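Local coordinates for putative uncharacterized protein (Wolbachia pipientis, PDB 3F4S), which is a DsbA-type oxidoreductase (alpha-DsbA1) with a thioredoxin fold, which probably introduces disulfide bonds into exported proteins through a redox-active cysteine pair, at residues A[93-98]-A[106-111]; A[87-92]-A[155-160]; A[57-62]-A[113-118]; A[80-85]-A[170-175]. The protein carries 1 engineered substitution. One frame throughout, in Å; residues are numbered along the deposited sequence.

How the interactions relate
The four contacts lie in and around the junction between the thioredoxin core and the inserted helices. Interactions 1 and 2 share helix 86-94, their centres about 12 Å apart, and Phe107 CE2 of interaction 1 lies 3.3 Å from Ala91 O of interaction 2. Interaction 4, whose centre is about 10 Å from that of interaction 2, marks the junction with the sheet and holds the cis-proline loop; there Val172 touches the CxxC motif. Interaction 3 starts from helix 52-60, which begins within this motif. It reaches interaction 4 through Phe57 CE2 and Phe175 CZ, 3.5 Å apart, and interaction 1 through Trp118 CZ2 and Val111 CG1, 3.9 Å apart.

Interaction 1. Residues A[93-98]-A[106-111]; sequences MLSHCY and NFNKAV
Phe107 pushes its ring from helix 101-113 into a niche formed by Leu94, Ser95 and Tyr98, on the C-terminal part of helix 86-94 and the residues after it, within the helical insertion of the DsbA fold. Its CG stands anti to the backbone N (chi1 171°), which sends the ring across to the other segment. Leu94 meets the far end of that ring, crossing it at about a right angle, with its CD2 3.7 Å from Phe107 CE1. Ser95 comes in obliquely, CB lying 3.5 Å from Phe107 CD2, while its hydroxyl is engaged by Ala92 O and His81 NE2. The rings of Tyr98 and Phe107 are nearly parallel, their planes 24° apart, but offset, so that they meet along one side, where Tyr98 CE2 comes 3.3 Å from Phe107 CD1. What sits over the middle of the Tyr98 face is instead the Phe107 methylene: CB lies 4.0 Å from the ring centroid, a CH-pi contact close to the ring normal. Tyr98 OH hydrogen-bonds Ser136 OG. Nearby, the disulfide between Cys97 and Cys146 ties this part of the chain to helix 140-147. The Phe107 ring is held between layers: the Leu94 backbone carbonyl carbon lies over one face, and Val111 CG2, one helical turn on, sits 3.5 Å above the opposite face, offset toward the rim.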
loop_
_atom_site.group_PDB
_atom_site.type_symbol
_atom_site.label_atom_id
_atom_site.label_comp_id
_atom_site.label_asym_id
_atom_site.label_seq_id
_atom_site.Cartn_x
_atom_site.Cartn_y
_atom_site.Cartn_z
ATOM N N MET A 93 3.063 10.738 5.242
ATOM C CA MET A 93 3.145 11.131 6.649
ATOM C C MET A 93 1.749 11.329 7.239
ATOM O O MET A 93 1.462 10.873 8.349
ATOM C CB MET A 93 3.980 12.410 6.790
ATOM C CG MET A 93 5.472 12.200 6.463
ATOM S SD MET A 93 6.391 13.738 6.303
ATOM C CE MET A 93 6.205 14.429 7.951
ATOM N N LEU A 94 0.882 12.010 6.495
ATOM C CA LEU A 94 -0.466 12.285 6.979
ATOM C C LEU A 94 -1.261 11.000 7.225
ATOM O O LEU A 94 -2.103 10.954 8.120
ATOM C CB LEU A 94 -1.215 13.215 6.024
ATOM C CG LEU A 94 -2.587 13.719 6.471
ATOM C CD1 LEU A 94 -2.518 14.334 7.872
ATOM C CD2 LEU A 94 -3.146 14.706 5.459
ATOM N N SER A 95 -0.989 9.957 6.444
ATOM C CA SER A 95 -1.713 8.695 6.602
ATOM C C SER A 95 -1.567 8.134 8.013
ATOM O O SER A 95 -2.414 7.373 8.477
ATOM C CB SER A 95 -1.263 7.659 5.564
ATOM O OG SER A 95 -0.002 7.110 5.909
ATOM N N HIS A 96 -0.501 8.523 8.705
ATOM C CA HIS A 96 -0.279 8.042 10.064
ATOM C C HIS A 96 -1.193 8.692 11.097
ATOM O O HIS A 96 -1.210 8.283 12.259
ATOM C CB HIS A 96 1.190 8.215 10.439
ATOM C CG HIS A 96 2.089 7.235 9.759
ATOM N ND1 HIS A 96 2.728 6.216 10.436
ATOM C CD2 HIS A 96 2.430 7.094 8.455
ATOM C CE1 HIS A 96 3.438 5.503 9.580
ATOM N NE2 HIS A 96 3.269 6.010 8.372
ATOM N N CYS A 97 -1.951 9.699 10.675
ATOM C CA CYS A 97 -3.012 10.272 11.512
ATOM C C CYS A 97 -4.256 9.372 11.542
ATOM O O CYS A 97 -5.219 9.664 12.244
ATOM C CB CYS A 97 -3.410 11.668 11.004
ATOM S SG CYS A 97 -2.810 13.085 11.968
ATOM N N TYR A 98 -4.236 8.297 10.756
ATOM C CA TYR A 98 -5.380 7.388 10.639
ATOM C C TYR A 98 -5.028 6.002 11.177
ATOM O O TYR A 98 -4.321 5.230 10.528
ATOM C CB TYR A 98 -5.860 7.324 9.186
ATOM C CG TYR A 98 -6.283 8.682 8.679
ATOM C CD1 TYR A 98 -7.616 9.070 8.691
ATOM C CD2 TYR A 98 -5.344 9.594 8.224
ATOM C CE1 TYR A 98 -7.998 10.328 8.249
ATOM C CE2 TYR A 98 -5.716 10.843 7.783
ATOM C CZ TYR A 98 -7.039 11.207 7.798
ATOM O OH TYR A 98 -7.402 12.453 7.348
ATOM N N ASN A 106 -8.754 3.960 3.737
ATOM C CA ASN A 106 -9.641 4.958 3.136
ATOM C C ASN A 106 -8.937 6.287 2.885
ATOM O O ASN A 106 -9.251 6.993 1.925
ATOM C CB ASN A 106 -10.907 5.160 3.976
ATOM C CG ASN A 106 -11.947 4.089 3.717
ATOM O OD1 ASN A 106 -11.914 3.419 2.688
ATOM N ND2 ASN A 106 -12.874 3.918 4.653
ATOM N N PHE A 107 -7.984 6.629 3.743
ATOM C CA PHE A 107 -7.205 7.830 3.505
ATOM C C PHE A 107 -6.367 7.676 2.230
ATOM O O PHE A 107 -6.399 8.537 1.338
ATOM C CB PHE A 107 -6.295 8.183 4.689
ATOM C CG PHE A 107 -5.325 9.286 4.367
ATOM C CD1 PHE A 107 -5.715 10.619 4.472
ATOM C CD2 PHE A 107 -4.056 8.996 3.878
ATOM C CE1 PHE A 107 -4.838 11.643 4.148
ATOM C CE2 PHE A 107 -3.173 10.012 3.544
ATOM C CZ PHE A 107 -3.562 11.338 3.678
ATOM N N ASN A 108 -5.602 6.593 2.147
ATOM C CA ASN A 108 -4.791 6.363 0.953
ATOM C C ASN A 108 -5.648 6.321 -0.308
ATOM O O ASN A 108 -5.275 6.891 -1.338
ATOM C CB ASN A 108 -3.924 5.109 1.098
ATOM C CG ASN A 108 -2.856 5.276 2.157
ATOM O OD1 ASN A 108 -2.300 6.360 2.317
ATOM N ND2 ASN A 108 -2.586 4.215 2.907
ATOM N N LYS A 109 -6.800 5.660 -0.207
ATOM C CA LYS A 109 -7.769 5.588 -1.302
ATOM C C LYS A 109 -8.202 6.985 -1.765
ATOM O O LYS A 109 -8.277 7.265 -2.971
ATOM C CB LYS A 109 -8.993 4.766 -0.885
ATOM C CG LYS A 109 -10.047 4.657 -1.978
ATOM C CD LYS A 109 -11.027 3.535 -1.680
ATOM C CE LYS A 109 -11.813 3.829 -0.420
ATOM N NZ LYS A 109 -12.936 4.765 -0.686
ATOM N N ALA A 110 -8.485 7.859 -0.805
ATOM C CA ALA A 110 -8.903 9.224 -1.120
ATOM C C ALA A 110 -7.786 9.984 -1.832
ATOM O O ALA A 110 -8.041 10.721 -2.785
ATOM C CB ALA A 110 -9.315 9.965 0.143
ATOM N N VAL A 111 -6.551 9.827 -1.365
ATOM C CA VAL A 111 -5.434 10.505 -2.027
ATOM C C VAL A 111 -5.293 10.014 -3.478
ATOM O O VAL A 111 -5.213 10.821 -4.415
ATOM C CB VAL A 111 -4.100 10.366 -1.237
ATOM C CG1 VAL A 111 -2.962 11.085 -1.972
ATOM C CG2 VAL A 111 -4.266 10.924 0.200
#

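Interaction 2. Residues A[87-92]-A[155-160]; sequences RGLKAA and KIVNDK
Leu89 and Ala92 pack against Ile156 and Val157 in a purely apolar helix-helix contact within the DsbA fold. Helix 86-94 opens the helical insertion, and helix 150-167 is the long helix that leads back from it toward the last part of the thioredoxin sheet. Over these segments the axes approach to 10.9 Å with an angle of 113° between their directions, so the helices meet across one another and few residues take part. Ala92 and Ile156 form the nearest pair of backbones, 7.5 Å between CA atoms, and both point their CB atoms at the opposing helix. Ile156 works with two branches. Its CG2, anti to the backbone N, meets Leu89 CD1 at 3.8 Å, the two side chains crossing at a slant, while its other branch extends through CG1 toward Ala92. Leu89 is forked in turn: with CD1 on Ile156, it turns CD2 to Val157 CG1 at 4.1 Å, the pair crossing at about a right angle on the more accessible flank of the contact. Polar ties lie beside this apolar patch, with Lys90 NZ bonded to Ile147 O and Lys160 NZ to Pro83 O. Pro83 also packs on both Leu89 and Ile156. The small Ala92 lets the isoleucine come right up to the helix: Ile156 CD1 lies 3.8 Å from Ala92 CB and 3.6 Å from the backbone carbon Ala92 C.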
loop_
_atom_site.group_PDB
_atom_site.type_symbol
_atom_site.label_atom_id
_atom_site.label_comp_id
_atom_site.label_asym_id
_atom_site.label_seq_id
_atom_site.Cartn_x
_atom_site.Cartn_y
_atom_site.Cartn_z
ATOM N N ARG A 87 4.701 16.177 -2.234
ATOM C CA ARG A 87 3.281 15.911 -1.986
ATOM C C ARG A 87 3.075 14.503 -1.466
ATOM O O ARG A 87 2.335 14.280 -0.496
ATOM C CB ARG A 87 2.465 16.050 -3.279
ATOM C CG ARG A 87 2.836 17.219 -4.142
ATOM C CD ARG A 87 1.953 17.336 -5.377
ATOM N NE ARG A 87 1.990 16.181 -6.275
ATOM C CZ ARG A 87 3.046 15.808 -6.992
ATOM N NH1 ARG A 87 4.193 16.468 -6.896
ATOM N NH2 ARG A 87 2.963 14.755 -7.793
ATOM N N GLY A 88 3.716 13.551 -2.137
ATOM C CA GLY A 88 3.538 12.145 -1.834
ATOM C C GLY A 88 4.109 11.772 -0.487
ATOM O O GLY A 88 3.543 10.948 0.232
ATOM N N LEU A 89 5.247 12.367 -0.147
ATOM C CA LEU A 89 5.860 12.090 1.138
ATOM C C LEU A 89 5.016 12.700 2.259
ATOM O O LEU A 89 4.777 12.062 3.286
ATOM C CB LEU A 89 7.302 12.599 1.174
ATOM C CG LEU A 89 8.061 12.409 2.488
ATOM C CD1 LEU A 89 7.946 10.985 3.012
ATOM C CD2 LEU A 89 9.509 12.792 2.280
ATOM N N LYS A 90 4.553 13.928 2.057
ATOM C CA LYS A 90 3.672 14.564 3.040
ATOM C C LYS A 90 2.361 13.782 3.187
ATOM O O LYS A 90 1.843 13.627 4.298
ATOM C CB LYS A 90 3.402 16.029 2.669
ATOM C CG LYS A 90 4.604 16.946 2.876
ATOM C CD LYS A 90 4.813 17.248 4.347
ATOM C CE LYS A 90 6.167 17.894 4.589
ATOM N NZ LYS A 90 6.303 18.459 5.970
ATOM N N ALA A 91 1.831 13.287 2.069
ATOM C CA ALA A 91 0.609 12.482 2.109
ATOM C C ALA A 91 0.862 11.199 2.912
ATOM O O ALA A 91 0.042 10.811 3.758
ATOM C CB ALA A 91 0.133 12.149 0.699
ATOM N N ALA A 92 1.997 10.551 2.657
ATOM C CA ALA A 92 2.342 9.334 3.386
ATOM C C ALA A 92 2.456 9.611 4.886
ATOM O O ALA A 92 2.010 8.814 5.711
ATOM C CB ALA A 92 3.644 8.736 2.847
ATOM N N LYS A 155 10.829 7.170 9.269
ATOM C CA LYS A 155 10.406 5.786 9.124
ATOM C C LYS A 155 10.005 5.511 7.677
ATOM O O LYS A 155 10.390 4.497 7.099
ATOM C CB LYS A 155 9.248 5.469 10.078
ATOM C CG LYS A 155 8.624 4.102 9.876
ATOM N N ILE A 156 9.247 6.427 7.085
ATOM C CA ILE A 156 8.809 6.249 5.705
ATOM C C ILE A 156 9.986 6.177 4.732
ATOM O O ILE A 156 10.056 5.271 3.896
ATOM C CB ILE A 156 7.841 7.361 5.270
ATOM C CG1 ILE A 156 6.507 7.203 6.013
ATOM C CG2 ILE A 156 7.609 7.300 3.765
ATOM C CD1 ILE A 156 5.656 8.459 6.064
ATOM N N VAL A 157 10.912 7.128 4.830
ATOM C CA VAL A 157 12.035 7.136 3.889
ATOM C C VAL A 157 12.997 5.971 4.118
ATOM O O VAL A 157 13.617 5.483 3.178
ATOM C CB VAL A 157 12.802 8.489 3.833
ATOM C CG1 VAL A 157 11.865 9.612 3.382
ATOM C CG2 VAL A 157 13.464 8.812 5.170
ATOM N N ASN A 158 13.113 5.509 5.356
ATOM C CA ASN A 158 13.963 4.360 5.617
ATOM C C ASN A 158 13.319 3.055 5.143
ATOM O O ASN A 158 13.995 2.201 4.587
ATOM C CB ASN A 158 14.398 4.319 7.079
ATOM C CG ASN A 158 15.544 5.285 7.355
ATOM O OD1 ASN A 158 15.335 6.412 7.810
ATOM N ND2 ASN A 158 16.753 4.867 7.026
ATOM N N ASP A 159 12.010 2.920 5.329
ATOM C CA ASP A 159 11.309 1.758 4.781
ATOM C C ASP A 159 11.458 1.726 3.259
ATOM O O ASP A 159 11.638 0.665 2.669
ATOM C CB ASP A 159 9.827 1.763 5.163
ATOM C CG ASP A 159 9.594 1.438 6.626
ATOM O OD1 ASP A 159 10.545 0.992 7.309
ATOM O OD2 ASP A 159 8.447 1.642 7.092
ATOM N N LYS A 160 11.380 2.894 2.630
ATOM C CA LYS A 160 11.573 2.998 1.186
ATOM C C LYS A 160 12.991 2.596 0.765
ATOM O O LYS A 160 13.159 1.804 -0.162
ATOM C CB LYS A 160 11.250 4.416 0.699
ATOM C CG LYS A 160 11.635 4.704 -0.751
ATOM C CD LYS A 160 11.389 6.172 -1.113
ATOM C CE LYS A 160 12.145 6.585 -2.381
ATOM N NZ LYS A 160 11.986 8.029 -2.740
#

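Interaction 3. Residues A[57-62]-A[113-118]; sequences FHRNVF and NSIDSW
Arg59 makes the direct contacts here, reaching from helix 52-60, which begins within the CxxC motif (Cys51-Cys54) of this thioredoxin-type fold, to the turn after helix 101-113. The van der Waals part is small. Arg59 NH1 lies 3.6 Å from Ile115 CG2, which meets the guanidinium at its edge, in its plane, with Asn113 O farther off, over one face of the group. A bend at chi3 (-45°) turns the guanidinium to this position from an otherwise extended chain. Nearer the backbone, Arg59 CG passes 4.1 Å from Asn113 OD1, and the guanidinium and amide planes stand 75° apart. The polar part is carried by water. One water accepts from Arg59 NH1 at 2.8 Å and donates to Asp116 OD1 at 2.8 Å, bridging two opposite charges whose atoms NH1 and OD1 are 4.9 Å apart; NH1 is also bonded to Ser55 OG. A second water donates to His58 O at 2.8 Å and at most weakly to Asn113 OD1. Arg59 and Asn113 were each deposited in two conformers. Water between the charges, rather than a direct salt bridge, is consistent with a solvent-mediated, probably adaptable link between helix 52-60 and the turn after helix 101-113.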
loop_
_atom_site.group_PDB
_atom_site.type_symbol
_atom_site.label_atom_id
_atom_site.label_comp_id
_atom_site.label_asym_id
_atom_site.label_seq_id
_atom_site.Cartn_x
_atom_site.Cartn_y
_atom_site.Cartn_z
ATOM N N PHE A 57 -5.026 2.192 -11.116
ATOM C CA PHE A 57 -5.156 0.841 -10.578
ATOM C C PHE A 57 -6.058 0.838 -9.340
ATOM O O PHE A 57 -6.950 0.003 -9.209
ATOM C CB PHE A 57 -3.791 0.246 -10.237
ATOM C CG PHE A 57 -3.874 -1.038 -9.464
ATOM C CD1 PHE A 57 -4.173 -2.230 -10.107
ATOM C CD2 PHE A 57 -3.677 -1.051 -8.090
ATOM C CE1 PHE A 57 -4.260 -3.417 -9.397
ATOM C CE2 PHE A 57 -3.762 -2.236 -7.371
ATOM C CZ PHE A 57 -4.056 -3.421 -8.029
ATOM N N HIS A 58 -5.829 1.782 -8.435
ATOM C CA HIS A 58 -6.638 1.865 -7.222
ATOM C C HIS A 58 -8.092 2.260 -7.448
ATOM O O HIS A 58 -8.972 1.890 -6.672
ATOM C CB HIS A 58 -5.950 2.737 -6.176
ATOM C CG HIS A 58 -4.871 1.998 -5.464
ATOM N ND1 HIS A 58 -5.117 1.244 -4.338
ATOM C CD2 HIS A 58 -3.575 1.789 -5.787
ATOM C CE1 HIS A 58 -3.998 0.643 -3.966
ATOM N NE2 HIS A 58 -3.049 0.958 -4.831
ATOM N N ARG A 59 -8.333 2.995 -8.525
ATOM C CA ARG A 59 -9.670 3.454 -8.868
ATOM C C ARG A 59 -10.474 2.358 -9.559
ATOM O O ARG A 59 -11.660 2.175 -9.284
ATOM C CB ARG A 59 -9.571 4.678 -9.786
ATOM C CG ARG A 59 -10.851 5.480 -9.932
ATOM C CD ARG A 59 -10.622 6.675 -10.851
ATOM N NE ARG A 59 -9.379 7.372 -10.530
ATOM C CZ ARG A 59 -8.864 8.373 -11.239
ATOM N NH1 ARG A 59 -7.726 8.937 -10.856
ATOM N NH2 ARG A 59 -9.476 8.811 -12.330
ATOM N N ASN A 60 -9.822 1.619 -10.450
ATOM C CA ASN A 60 -10.538 0.718 -11.351
ATOM C C ASN A 60 -10.340 -0.778 -11.180
ATOM O O ASN A 60 -11.130 -1.567 -11.699
ATOM C CB ASN A 60 -10.242 1.108 -12.788
ATOM C CG ASN A 60 -10.703 2.516 -13.096
ATOM O OD1 ASN A 60 -11.778 2.936 -12.660
ATOM N ND2 ASN A 60 -9.893 3.259 -13.824
ATOM N N VAL A 61 -9.295 -1.167 -10.465
ATOM C CA VAL A 61 -9.001 -2.579 -10.301
ATOM C C VAL A 61 -9.041 -3.000 -8.844
ATOM O O VAL A 61 -9.652 -4.011 -8.500
ATOM C CB VAL A 61 -7.623 -2.951 -10.891
ATOM C CG1 VAL A 61 -7.395 -4.453 -10.770
ATOM C CG2 VAL A 61 -7.530 -2.514 -12.349
ATOM N N PHE A 62 -8.389 -2.230 -7.981
ATOM C CA PHE A 62 -8.309 -2.629 -6.583
ATOM C C PHE A 62 -9.640 -2.866 -5.859
ATOM O O PHE A 62 -9.736 -3.798 -5.061
ATOM C CB PHE A 62 -7.412 -1.701 -5.760
ATOM C CG PHE A 62 -6.975 -2.322 -4.470
ATOM C CD1 PHE A 62 -5.924 -3.227 -4.454
ATOM C CD2 PHE A 62 -7.637 -2.046 -3.288
ATOM C CE1 PHE A 62 -5.522 -3.832 -3.283
ATOM C CE2 PHE A 62 -7.250 -2.656 -2.100
ATOM C CZ PHE A 62 -6.183 -3.545 -2.096
ATOM N N ASN A 113 -7.592 8.692 -5.330
ATOM C CA ASN A 113 -8.787 9.128 -6.047
ATOM C C ASN A 113 -8.732 10.583 -6.477
ATOM O O ASN A 113 -9.367 10.974 -7.452
ATOM C CB ASN A 113 -10.034 8.925 -5.182
ATOM C CG ASN A 113 -10.541 7.507 -5.219
ATOM O OD1 ASN A 113 -10.167 6.727 -6.092
ATOM N ND2 ASN A 113 -11.402 7.162 -4.269
ATOM N N SER A 114 -7.978 11.389 -5.741
ATOM C CA SER A 114 -8.000 12.831 -5.957
ATOM C C SER A 114 -6.777 13.338 -6.722
ATOM O O SER A 114 -6.501 14.537 -6.741
ATOM C CB SER A 114 -8.135 13.553 -4.617
ATOM O OG SER A 114 -9.323 13.151 -3.955
ATOM N N ILE A 115 -6.064 12.429 -7.375
ATOM C CA ILE A 115 -4.799 12.776 -8.022
ATOM C C ILE A 115 -4.883 14.008 -8.944
ATOM O O ILE A 115 -3.945 14.810 -8.986
ATOM C CB ILE A 115 -4.196 11.560 -8.782
ATOM C CG1 ILE A 115 -2.766 11.857 -9.248
ATOM C CG2 ILE A 115 -5.079 11.159 -9.950
ATOM C CD1 ILE A 115 -2.036 10.633 -9.745
ATOM N N ASP A 116 -5.995 14.170 -9.667
ATOM C CA ASP A 116 -6.162 15.325 -10.567
ATOM C C ASP A 116 -6.204 16.665 -9.825
ATOM O O ASP A 116 -6.146 17.731 -10.452
ATOM C CB ASP A 116 -7.445 15.220 -11.403
ATOM C CG ASP A 116 -7.398 14.120 -12.454
ATOM O OD1 ASP A 116 -6.410 13.358 -12.534
ATOM O OD2 ASP A 116 -8.392 14.013 -13.200
ATOM N N SER A 117 -6.333 16.619 -8.501
ATOM C CA SER A 117 -6.570 17.836 -7.730
ATOM C C SER A 117 -5.340 18.444 -7.053
ATOM O O SER A 117 -5.447 19.494 -6.417
ATOM C CB SER A 117 -7.669 17.612 -6.691
ATOM O OG SER A 117 -8.917 17.383 -7.307
ATOM N N TRP A 118 -4.183 17.790 -7.162
ATOM C CA TRP A 118 -2.950 18.412 -6.697
ATOM C C TRP A 118 -2.712 19.699 -7.485
ATOM O O TRP A 118 -3.297 19.907 -8.558
ATOM C CB TRP A 118 -1.750 17.484 -6.916
ATOM C CG TRP A 118 -1.703 16.283 -6.043
ATOM C CD1 TRP A 118 -1.867 14.977 -6.433
ATOM C CD2 TRP A 118 -1.431 16.251 -4.638
ATOM N NE1 TRP A 118 -1.737 14.145 -5.354
ATOM C CE2 TRP A 118 -1.461 14.895 -4.239
ATOM C CE3 TRP A 118 -1.182 17.236 -3.675
ATOM C CZ2 TRP A 118 -1.244 14.496 -2.918
ATOM C CZ3 TRP A 118 -0.964 16.835 -2.357
ATOM C CH2 TRP A 118 -0.992 15.476 -1.994
HETATM O O HOH W 1 -10.663 3.501 -5.142
HETATM O O HOH W 2 -7.242 10.737 -12.942
#

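Interaction 4. Residues A[80-85]-A[170-175]; sequences RHFPLD and TAVPIF. Engineered in segment 170-175: Val172 (natural residue Thr).
Phe82 and Val172 are brought together by their first torsions: the phenylalanine CG stands anti to its own N (chi1 -159°), swinging the ring toward the loop, and Val172, at chi1 -81°, spreads its two methyls to different partners. CG1 goes to the aromatic ring, lying 3.8 Å from Phe82 CD2 and 3.9 Å from Phe82 CG, in an approach that slants between face and edge. CG2 meets Leu84 CD1 at 4.0 Å, the two side chains reaching for each other tip to tip. Val172 is an engineered residue, threonine in the natural sequence, and was deposited in two conformers, of which one is described. It comes directly before Pro173, whose preceding peptide bond is cis; this is the cis-proline loop of the thioredoxin fold, set beside the CxxC cysteines, and Val172 touches the CxxC motif. The loop then enters strand 174-179, where Ile174 bonds through its backbone to Tyr46 of the neighbouring strand. On the other side, strand 75-81 ends just before Phe82, and the chain turns into helix 86-94, with Asp85 as N-cap through its OD1 to Gly88 N. The ring of Phe82 also packs on Tyr46, Ile164 and Ile169, so it sits where sheet, cis-proline loop and long helix converge. No hydrogen bond or salt bridge joins the two segments. Between them the contact is therefore apolar, resting on van der Waals packing and probably the exclusion of water, while backbone bonds such as that of Pro173 with Gly195 fix the loop itself.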
loop_
_atom_site.group_PDB
_atom_site.type_symbol
_atom_site.label_atom_id
_atom_site.label_comp_id
_atom_site.label_asym_id
_atom_site.label_seq_id
_atom_site.Cartn_x
_atom_site.Cartn_y
_atom_site.Cartn_z
ATOM N N ARG A 80 2.563 -0.546 1.521
ATOM C CA ARG A 80 3.753 0.141 2.018
ATOM C C ARG A 80 4.043 1.357 1.150
ATOM O O ARG A 80 3.970 1.289 -0.083
ATOM C CB ARG A 80 4.957 -0.805 2.063
ATOM C CG ARG A 80 4.824 -1.891 3.132
ATOM C CD ARG A 80 5.982 -2.880 3.120
ATOM N NE ARG A 80 5.749 -3.966 4.069
ATOM C CZ ARG A 80 6.406 -5.120 4.055
ATOM N NH1 ARG A 80 7.344 -5.336 3.138
ATOM N NH2 ARG A 80 6.132 -6.055 4.958
ATOM N N HIS A 81 4.346 2.477 1.796
ATOM C CA HIS A 81 4.561 3.732 1.083
ATOM C C HIS A 81 5.871 3.712 0.293
ATOM O O HIS A 81 6.867 3.100 0.709
ATOM C CB HIS A 81 4.572 4.909 2.063
ATOM C CG HIS A 81 3.225 5.231 2.640
ATOM N ND1 HIS A 81 2.168 5.655 1.865
ATOM C CD2 HIS A 81 2.768 5.197 3.915
ATOM C CE1 HIS A 81 1.115 5.870 2.635
ATOM N NE2 HIS A 81 1.453 5.600 3.884
ATOM N N PHE A 82 5.861 4.379 -0.854
ATOM C CA PHE A 82 7.065 4.559 -1.650
ATOM C C PHE A 82 6.994 5.949 -2.263
ATOM O O PHE A 82 6.763 6.091 -3.466
ATOM C CB PHE A 82 7.131 3.502 -2.753
ATOM C CG PHE A 82 8.515 3.276 -3.299
ATOM C CD1 PHE A 82 9.327 2.285 -2.769
ATOM C CD2 PHE A 82 9.005 4.053 -4.339
ATOM C CE1 PHE A 82 10.604 2.062 -3.269
ATOM C CE2 PHE A 82 10.283 3.838 -4.847
ATOM C CZ PHE A 82 11.084 2.841 -4.309
ATOM N N PRO A 83 7.175 6.994 -1.438
ATOM C CA PRO A 83 6.956 8.332 -1.995
ATOM C C PRO A 83 8.117 8.797 -2.856
ATOM O O PRO A 83 9.264 8.395 -2.636
ATOM C CB PRO A 83 6.792 9.211 -0.749
ATOM C CG PRO A 83 6.421 8.244 0.346
ATOM C CD PRO A 83 7.211 7.015 0.033
ATOM N N LEU A 84 7.791 9.618 -3.850
ATOM C CA LEU A 84 8.766 10.049 -4.846
ATOM C C LEU A 84 8.867 11.563 -4.964
ATOM O O LEU A 84 9.664 12.079 -5.755
ATOM C CB LEU A 84 8.420 9.453 -6.213
ATOM C CG LEU A 84 8.522 7.930 -6.274
ATOM C CD1 LEU A 84 8.011 7.436 -7.605
ATOM C CD2 LEU A 84 9.960 7.471 -6.042
ATOM N N ASP A 85 8.059 12.272 -4.186
ATOM C CA ASP A 85 8.033 13.726 -4.279
ATOM C C ASP A 85 7.507 14.330 -2.983
ATOM O O ASP A 85 7.142 13.603 -2.044
ATOM C CB ASP A 85 7.172 14.155 -5.468
ATOM C CG ASP A 85 5.805 13.510 -5.440
ATOM O OD1 ASP A 85 5.173 13.539 -4.385
ATOM O OD2 ASP A 85 5.358 12.965 -6.460
ATOM N N THR A 170 12.541 -0.010 -8.376
ATOM C CA THR A 170 12.867 1.232 -9.067
ATOM C C THR A 170 11.592 1.969 -9.452
ATOM O O THR A 170 11.401 3.133 -9.087
ATOM C CB THR A 170 13.735 0.981 -10.313
ATOM O OG1 THR A 170 13.023 0.149 -11.234
ATOM C CG2 THR A 170 15.037 0.286 -9.918
ATOM N N ALA A 171 10.712 1.284 -10.172
ATOM C CA ALA A 171 9.445 1.869 -10.586
ATOM C C ALA A 171 8.289 1.324 -9.759
ATOM O O ALA A 171 8.365 0.226 -9.215
ATOM C CB ALA A 171 9.199 1.604 -12.056
ATOM N N VAL A 172 7.217 2.101 -9.667
ATOM C CA VAL A 172 6.028 1.676 -8.945
ATOM C C VAL A 172 4.823 1.720 -9.885
ATOM O O VAL A 172 4.840 2.445 -10.884
ATOM C CB VAL A 172 5.791 2.545 -7.680
ATOM C CG1 VAL A 172 6.671 2.060 -6.538
ATOM C CG2 VAL A 172 6.050 4.024 -7.978
ATOM N N PRO A 173 3.781 0.938 -9.576
ATOM C CA PRO A 173 3.696 0.100 -8.373
ATOM C C PRO A 173 4.387 -1.260 -8.509
ATOM O O PRO A 173 4.661 -1.739 -9.611
ATOM C CB PRO A 173 2.196 -0.109 -8.224
ATOM C CG PRO A 173 1.698 -0.129 -9.649
ATOM C CD PRO A 173 2.583 0.807 -10.427
ATOM N N ILE A 174 4.655 -1.882 -7.370
ATOM C CA ILE A 174 5.163 -3.242 -7.329
ATOM C C ILE A 174 4.309 -4.034 -6.346
ATOM O O ILE A 174 3.936 -3.522 -5.277
ATOM C CB ILE A 174 6.630 -3.283 -6.870
ATOM C CG1 ILE A 174 7.545 -2.672 -7.934
ATOM C CG2 ILE A 174 7.052 -4.712 -6.565
ATOM C CD1 ILE A 174 7.746 -3.556 -9.146
ATOM N N PHE A 175 4.006 -5.279 -6.704
ATOM C CA PHE A 175 3.213 -6.167 -5.861
ATOM C C PHE A 175 3.955 -7.459 -5.609
ATOM O O PHE A 175 4.539 -8.042 -6.522
ATOM C CB PHE A 175 1.885 -6.511 -6.544
ATOM C CG PHE A 175 1.081 -5.315 -6.945
ATOM C CD1 PHE A 175 0.100 -4.809 -6.105
ATOM C CD2 PHE A 175 1.298 -4.695 -8.166
ATOM C CE1 PHE A 175 -0.641 -3.701 -6.471
ATOM C CE2 PHE A 175 0.557 -3.585 -8.537
ATOM C CZ PHE A 175 -0.413 -3.089 -7.686
#